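Side-chain contacts in septation protein imp2 (PDB 5C1F), which binds phospholipids, anchors cytoskeletal protein to membrane and is required for normal septation, taking part in disassembly of the medial ring: residues Glu18-Leu23 and Ser120-Val125; Lys116-Gly121 and Arg205-Lys210. All coordinates share one frame; numbering follows the deposited sequence.

Interaction 1 (Glu18-Leu23 and Ser120-Val125); sequences EGYHAL and SGIEKV
Tyr-20 reaches from one helix to the other and meets Ile-122 with its ring edge and Glu-123 with its hydroxyl. Its CE1 lies 4.1 Å from CG1 of Ile-122, which comes in at the ring edge, near the ring plane, so this is an apolar edge contact rather than packing over a face. The two side chains run past each other in opposite directions. Beyond the ring, the phenol oxygen OH lies against the base of Glu-123, 3.6 Å from its CA, with CB just beyond. No hydrogen bond crosses between the segments. The carboxylate of Glu-123 leads away from the tyrosine and makes a long, weak ion pair with Lys-127.

The nearest CA atoms, those of Tyr-20 and Ile-122, are still 9.4 Å apart, and the long tyrosine spans the gap because CG stands anti to the backbone N (chi1 173°). The ring of Tyr-20 also stacks with that of His-126. On its own helix, CD2 of Tyr-20 sits 3.7 Å above the plane of the His-21 imidazole, over its centre. Ile-122 also touches Trp-200 and Thr-207 of helix 162-252, which therefore shares this buried site. The receiving helix is kinked here, where the N atoms of Ile-122 and Val-125 make no hydrogen bond to the preceding turn. One aromatic side chain thus bridges the start of helix 18-59 and the kinked part of helix 69-155, an interhelical packing contact within the elongated helical bundle of the F-BAR domain.

Interaction 2 (Lys116-Gly121 and Arg205-Lys210); sequences KMIVSG and RSTCDK
In Ile-118 a chi1 of -73° sets CG2 anti to the backbone N and CG1 beside it, and the extended chi2 (-177°) carries CD1 outward; the two branches thereby meet Thr-207 and Lys-210, one turn apart on the facing helix. CG2 lies 3.8 Å from CG2 of Thr-207, methyl against methyl, the side chains crossing at a slant. The CD1 end reaches CB of Lys-210 at 4.1 Å, the two chains passing in opposite directions. At Thr-207 a chi1 of -57° turns the methyl to the isoleucine, while OG1 hydrogen-bonds to the carbonyl oxygen of Glu-203 on the preceding turn of its own helix. The polar half of the threonine is thus satisfied locally.

The helices come close here, with 7.0 Å between the CA atoms of Ile-118 and Thr-207. Ile-118 also touches Leu-211 and Ile-214, further along helix 162-252. On that helix Arg-205 and Asp-209 engage the second subunit, through the carbonyl oxygen of Gln-300 and the guanidinium of Arg-301 respectively. Between the two segments themselves only aliphatic groups meet, so the contact depends on van der Waals packing and burial of carbon surface, without a directional bond.

Overall arrangement
Interactions 1 and 2 have helix 69-155 in common, sharing Ser-120 and Gly-121, and their centres lie 8 Å apart. Together they link helices 18-59, 69-155 and 162-252 at one level of the bundle. The two contacts also touch directly: CD1 of Ile-122 packs 3.4 Å from OG1 of Thr-207, and CD1 of Leu-23 approaches SG of Cys-208 at 4.2 Å. Helix 69-155 therefore presents Ile-118 and Ile-122, one turn apart, to the same threonine. Both sites adjoin the second subunit, which packs Thr-269 against the 18-23 segment and places its Phe-299 to Arg-301 beside the 205-210 segment.

Interaction 1 (Glu18-Leu23 and Ser120-Val125)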
ATOM      1  N   GLU A  18       1.616   9.289  49.393  1.00 51.71           N
ATOM      2  CA  GLU A  18       0.934   9.609  48.146  1.00 49.58           C
ATOM      3  C   GLU A  18       1.738   9.131  46.942  1.00 46.28           C
ATOM      4  O   GLU A  18       1.181   8.585  45.992  1.00 51.57           O
ATOM      5  CB  GLU A  18       0.672  11.115  48.045  1.00 46.24           C
ATOM      6  CG  GLU A  18      -0.538  11.607  48.837  1.00 48.65           C
ATOM      7  CD  GLU A  18      -0.241  11.852  50.312  1.00 54.82           C
ATOM      8  OE1 GLU A  18       0.814  11.398  50.806  1.00 56.08           O
ATOM      9  OE2 GLU A  18      -1.070  12.508  50.977  1.00 57.17           O
ATOM     10  N   GLY A  19       3.050   9.335  46.994  1.00 41.61           N
ATOM     11  CA  GLY A  19       3.940   8.871  45.944  1.00 40.74           C
ATOM     12  C   GLY A  19       3.926   7.365  45.782  1.00 36.10           C
ATOM     13  O   GLY A  19       4.112   6.854  44.679  1.00 56.02           O
ATOM     14  N   TYR A  20       3.704   6.654  46.882  1.00 38.82           N
ATOM     15  CA  TYR A  20       3.658   5.197  46.855  1.00 40.52           C
ATOM     16  C   TYR A  20       2.491   4.701  46.020  1.00 40.72           C
ATOM     17  O   TYR A  20       2.670   3.911  45.098  1.00 35.48           O
ATOM     18  CB  TYR A  20       3.562   4.627  48.272  1.00 37.63           C
ATOM     19  CG  TYR A  20       3.342   3.126  48.313  1.00 40.21           C
ATOM     20  CD1 TYR A  20       4.391   2.242  48.092  1.00 41.57           C
ATOM     21  CD2 TYR A  20       2.086   2.595  48.581  1.00 43.29           C
ATOM     22  CE1 TYR A  20       4.195   0.871  48.133  1.00 40.02           C
ATOM     23  CE2 TYR A  20       1.881   1.226  48.624  1.00 42.09           C
ATOM     24  CZ  TYR A  20       2.937   0.369  48.399  1.00 40.22           C
ATOM     25  OH  TYR A  20       2.734  -0.993  48.441  1.00 40.78           O
ATOM     26  N   HIS A  21       1.293   5.169  46.347  1.00 42.09           N
ATOM     27  CA  HIS A  21       0.098   4.719  45.650  1.00 48.73           C
ATOM     28  C   HIS A  21       0.068   5.245  44.221  1.00 44.30           C
ATOM     29  O   HIS A  21      -0.472   4.594  43.327  1.00 46.93           O
ATOM     30  CB  HIS A  21      -1.156   5.148  46.412  1.00 49.56           C
ATOM     31  CG  HIS A  21      -1.249   4.560  47.786  1.00 53.37           C
ATOM     32  ND1 HIS A  21      -1.746   3.295  48.021  1.00 53.95           N
ATOM     33  CD2 HIS A  21      -0.892   5.054  48.995  1.00 53.64           C
ATOM     34  CE1 HIS A  21      -1.699   3.039  49.316  1.00 55.89           C
ATOM     35  NE2 HIS A  21      -1.185   4.090  49.930  1.00 55.48           N
ATOM     36  N   ALA A  22       0.667   6.412  44.007  1.00 39.64           N
ATOM     37  CA  ALA A  22       0.680   7.034  42.687  1.00 39.62           C
ATOM     38  C   ALA A  22       1.559   6.272  41.701  1.00 42.50           C
ATOM     39  O   ALA A  22       1.090   5.860  40.640  1.00 43.84           O
ATOM     40  CB  ALA A  22       1.138   8.482  42.786  1.00 36.66           C
ATOM     41  N   LEU A  23       2.830   6.089  42.053  1.00 42.72           N
ATOM     42  CA  LEU A  23       3.786   5.438  41.158  1.00 36.80           C
ATOM     43  C   LEU A  23       3.422   3.978  40.896  1.00 32.22           C
ATOM     44  O   LEU A  23       3.752   3.429  39.848  1.00 33.53           O
ATOM     45  CB  LEU A  23       5.205   5.530  41.724  1.00 37.02           C
ATOM     46  CG  LEU A  23       5.839   6.923  41.761  1.00 40.61           C
ATOM     47  CD1 LEU A  23       7.281   6.851  42.247  1.00 32.94           C
ATOM     48  CD2 LEU A  23       5.762   7.597  40.395  1.00 39.65           C
ATOM     49  N   SER A 120       6.441  -6.598  44.615  1.00 64.49           N
ATOM     50  CA  SER A 120       6.682  -7.571  45.676  1.00 64.77           C
ATOM     51  C   SER A 120       7.640  -7.027  46.729  1.00 65.95           C
ATOM     52  O   SER A 120       7.326  -7.010  47.920  1.00 70.23           O
ATOM     53  CB  SER A 120       7.238  -8.873  45.095  1.00 68.39           C
ATOM     54  OG  SER A 120       8.535  -8.678  44.553  1.00 71.67           O
ATOM     55  N   GLY A 121       8.802  -6.563  46.279  1.00 63.10           N
ATOM     56  CA  GLY A 121       9.849  -6.110  47.175  1.00 63.16           C
ATOM     57  C   GLY A 121       9.615  -4.769  47.845  1.00 59.70           C
ATOM     58  O   GLY A 121      10.507  -4.250  48.515  1.00 63.87           O
ATOM     59  N   ILE A 122       8.428  -4.197  47.675  1.00 57.73           N
ATOM     60  CA  ILE A 122       8.131  -2.926  48.319  1.00 53.82           C
ATOM     61  C   ILE A 122       6.827  -2.983  49.114  1.00 52.99           C
ATOM     62  O   ILE A 122       6.683  -2.280  50.113  1.00 52.54           O
ATOM     63  CB  ILE A 122       8.068  -1.765  47.292  1.00 42.32           C
ATOM     64  CG1 ILE A 122       8.101  -0.411  48.009  1.00 41.67           C
ATOM     65  CG2 ILE A 122       6.845  -1.884  46.392  1.00 39.32           C
ATOM     66  CD1 ILE A 122       9.334  -0.204  48.865  1.00 38.53           C
ATOM     67  N   GLU A 123       5.887  -3.829  48.693  1.00 48.43           N
ATOM     68  CA  GLU A 123       4.611  -3.929  49.397  1.00 51.96           C
ATOM     69  C   GLU A 123       4.788  -4.628  50.745  1.00 45.18           C
ATOM     70  O   GLU A 123       4.049  -4.356  51.689  1.00 46.42           O
ATOM     71  CB  GLU A 123       3.564  -4.658  48.549  1.00 61.25           C
ATOM     72  CG  GLU A 123       3.763  -6.160  48.429  1.00 72.29           C
ATOM     73  CD  GLU A 123       2.616  -6.842  47.706  1.00 81.16           C
ATOM     74  OE1 GLU A 123       1.649  -6.146  47.325  1.00 84.55           O
ATOM     75  OE2 GLU A 123       2.683  -8.075  47.518  1.00 82.62           O
ATOM     76  N   LYS A 124       5.772  -5.519  50.835  1.00 42.88           N
ATOM     77  CA  LYS A 124       6.079  -6.185  52.095  1.00 44.63           C
ATOM     78  C   LYS A 124       6.592  -5.163  53.102  1.00 46.35           C
ATOM     79  O   LYS A 124       6.175  -5.152  54.263  1.00 35.84           O
ATOM     80  CB  LYS A 124       7.112  -7.297  51.898  1.00 49.80           C
ATOM     81  CG  LYS A 124       6.769  -8.306  50.814  1.00 58.51           C
ATOM     82  CD  LYS A 124       7.724  -9.493  50.855  1.00 61.92           C
ATOM     83  CE  LYS A 124       7.544 -10.406  49.652  1.00 63.87           C
ATOM     84  NZ  LYS A 124       8.032  -9.777  48.391  1.00 66.49           N
ATOM     85  N   VAL A 125       7.499  -4.306  52.643  1.00 36.10           N
ATOM     86  CA  VAL A 125       8.060  -3.256  53.481  1.00 43.65           C
ATOM     87  C   VAL A 125       6.971  -2.284  53.918  1.00 38.74           C
ATOM     88  O   VAL A 125       6.911  -1.881  55.080  1.00 35.12           O
ATOM     89  CB  VAL A 125       9.172  -2.486  52.746  1.00 35.36           C
ATOM     90  CG1 VAL A 125       9.693  -1.343  53.602  1.00 34.66           C
ATOM     91  CG2 VAL A 125      10.303  -3.431  52.364  1.00 39.65           C
TER

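Interaction 2 (Lys116-Gly121 and Arg205-Lys210)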
ATOM      1  N   LYS A 116       6.133  -7.061  38.771  1.00 44.36           N
ATOM      2  CA  LYS A 116       6.082  -8.160  39.730  1.00 48.10           C
ATOM      3  C   LYS A 116       7.272  -8.117  40.684  1.00 45.00           C
ATOM      4  O   LYS A 116       7.122  -8.311  41.890  1.00 43.13           O
ATOM      5  CB  LYS A 116       6.044  -9.504  39.001  1.00 53.01           C
ATOM      6  CG  LYS A 116       5.981 -10.715  39.919  1.00 61.55           C
ATOM      7  CD  LYS A 116       6.123 -12.009  39.126  1.00 69.35           C
ATOM      8  CE  LYS A 116       5.982 -13.232  40.021  1.00 73.24           C
ATOM      9  NZ  LYS A 116       4.662 -13.260  40.710  1.00 76.03           N
ATOM     10  N   MET A 117       8.452  -7.857  40.133  1.00 42.53           N
ATOM     11  CA  MET A 117       9.667  -7.794  40.935  1.00 42.40           C
ATOM     12  C   MET A 117       9.666  -6.574  41.846  1.00 40.53           C
ATOM     13  O   MET A 117      10.096  -6.648  42.995  1.00 39.00           O
ATOM     14  CB  MET A 117      10.906  -7.783  40.033  1.00 39.30           C
ATOM     15  CG  MET A 117      11.223  -9.138  39.417  1.00 41.92           C
ATOM     16  SD  MET A 117      12.669  -9.138  38.336  1.00 46.32           S
ATOM     17  CE  MET A 117      12.040  -8.231  36.923  1.00 45.33           C
ATOM     18  N   ILE A 118       9.168  -5.453  41.336  1.00 41.13           N
ATOM     19  CA  ILE A 118       9.179  -4.206  42.093  1.00 46.43           C
ATOM     20  C   ILE A 118       8.079  -4.158  43.155  1.00 49.54           C
ATOM     21  O   ILE A 118       8.345  -3.836  44.313  1.00 35.80           O
ATOM     22  CB  ILE A 118       9.047  -2.993  41.156  1.00 44.93           C
ATOM     23  CG1 ILE A 118      10.354  -2.792  40.388  1.00 46.35           C
ATOM     24  CG2 ILE A 118       8.692  -1.739  41.945  1.00 42.47           C
ATOM     25  CD1 ILE A 118      10.366  -1.578  39.498  1.00 47.63           C
ATOM     26  N   VAL A 119       6.852  -4.486  42.758  1.00 58.46           N
ATOM     27  CA  VAL A 119       5.712  -4.477  43.672  1.00 65.06           C
ATOM     28  C   VAL A 119       5.929  -5.398  44.873  1.00 65.34           C
ATOM     29  O   VAL A 119       5.648  -5.021  46.010  1.00 71.03           O
ATOM     30  CB  VAL A 119       4.410  -4.883  42.944  1.00 70.96           C
ATOM     31  CG1 VAL A 119       3.336  -5.303  43.937  1.00 73.86           C
ATOM     32  CG2 VAL A 119       3.920  -3.741  42.064  1.00 71.68           C
ATOM     33  N   SER A 120       6.441  -6.598  44.615  1.00 64.49           N
ATOM     34  CA  SER A 120       6.682  -7.571  45.676  1.00 64.77           C
ATOM     35  C   SER A 120       7.640  -7.027  46.729  1.00 65.95           C
ATOM     36  O   SER A 120       7.326  -7.010  47.920  1.00 70.23           O
ATOM     37  CB  SER A 120       7.238  -8.873  45.095  1.00 68.39           C
ATOM     38  OG  SER A 120       8.535  -8.678  44.553  1.00 71.67           O
ATOM     39  N   GLY A 121       8.802  -6.563  46.279  1.00 63.10           N
ATOM     40  CA  GLY A 121       9.849  -6.110  47.175  1.00 63.16           C
ATOM     41  C   GLY A 121       9.615  -4.769  47.845  1.00 59.70           C
ATOM     42  O   GLY A 121      10.507  -4.250  48.515  1.00 63.87           O
ATOM     43  N   ARG A 205      13.254   4.807  48.408  1.00 38.63           N
ATOM     44  CA  ARG A 205      14.268   5.507  47.627  1.00 48.25           C
ATOM     45  C   ARG A 205      14.796   4.603  46.521  1.00 49.61           C
ATOM     46  O   ARG A 205      14.879   5.007  45.363  1.00 52.26           O
ATOM     47  CB  ARG A 205      15.425   5.969  48.516  1.00 51.51           C
ATOM     48  CG  ARG A 205      16.759   6.028  47.783  1.00 60.17           C
ATOM     49  CD  ARG A 205      17.883   6.508  48.681  1.00 67.87           C
ATOM     50  NE  ARG A 205      19.196   6.260  48.092  1.00 74.19           N
ATOM     51  CZ  ARG A 205      19.705   6.944  47.071  1.00 76.77           C
ATOM     52  NH1 ARG A 205      19.009   7.922  46.507  1.00 77.72           N
ATOM     53  NH2 ARG A 205      20.910   6.645  46.608  1.00 78.80           N
ATOM     54  N   SER A 206      15.147   3.375  46.891  1.00 45.90           N
ATOM     55  CA  SER A 206      15.656   2.394  45.944  1.00 42.60           C
ATOM     56  C   SER A 206      14.612   2.087  44.877  1.00 39.65           C
ATOM     57  O   SER A 206      14.931   1.974  43.693  1.00 42.38           O
ATOM     58  CB  SER A 206      16.066   1.113  46.676  1.00 40.73           C
ATOM     59  OG  SER A 206      16.459   0.105  45.763  1.00 45.72           O
ATOM     60  N   THR A 207      13.361   1.965  45.308  1.00 37.46           N
ATOM     61  CA  THR A 207      12.252   1.691  44.402  1.00 36.97           C
ATOM     62  C   THR A 207      12.015   2.860  43.450  1.00 37.67           C
ATOM     63  O   THR A 207      11.747   2.662  42.267  1.00 42.40           O
ATOM     64  CB  THR A 207      10.952   1.392  45.179  1.00 36.40           C
ATOM     65  OG1 THR A 207      11.171   0.296  46.074  1.00 35.99           O
ATOM     66  CG2 THR A 207       9.823   1.039  44.224  1.00 33.08           C
ATOM     67  N   CYS A 208      12.117   4.079  43.972  1.00 37.41           N
ATOM     68  CA  CYS A 208      11.926   5.275  43.155  1.00 35.03           C
ATOM     69  C   CYS A 208      12.968   5.366  42.045  1.00 37.10           C
ATOM     70  O   CYS A 208      12.656   5.776  40.926  1.00 35.71           O
ATOM     71  CB  CYS A 208      11.974   6.534  44.022  1.00 33.65           C
ATOM     72  SG  CYS A 208      10.460   6.847  44.957  1.00 37.18           S
ATOM     73  N   ASP A 209      14.203   4.985  42.360  1.00 37.95           N
ATOM     74  CA  ASP A 209      15.263   4.955  41.360  1.00 41.54           C
ATOM     75  C   ASP A 209      14.909   3.988  40.235  1.00 38.16           C
ATOM     76  O   ASP A 209      15.030   4.322  39.058  1.00 37.43           O
ATOM     77  CB  ASP A 209      16.605   4.566  41.992  1.00 45.33           C
ATOM     78  CG  ASP A 209      17.279   5.729  42.701  1.00 52.90           C
ATOM     79  OD1 ASP A 209      17.043   6.891  42.303  1.00 52.78           O
ATOM     80  OD2 ASP A 209      18.049   5.482  43.653  1.00 59.29           O
ATOM     81  N   LYS A 210      14.460   2.794  40.608  1.00 40.60           N
ATOM     82  CA  LYS A 210      14.068   1.777  39.637  1.00 39.09           C
ATOM     83  C   LYS A 210      12.842   2.204  38.839  1.00 39.75           C
ATOM     84  O   LYS A 210      12.743   1.919  37.645  1.00 40.52           O
ATOM     85  CB  LYS A 210      13.795   0.444  40.336  1.00 43.18           C
ATOM     86  CG  LYS A 210      15.026  -0.188  40.958  1.00 46.39           C
ATOM     87  CD  LYS A 210      14.701  -1.527  41.594  1.00 50.13           C
ATOM     88  CE  LYS A 210      15.928  -2.132  42.251  1.00 56.73           C
ATOM     89  NZ  LYS A 210      15.593  -3.353  43.035  1.00 63.66           N
TER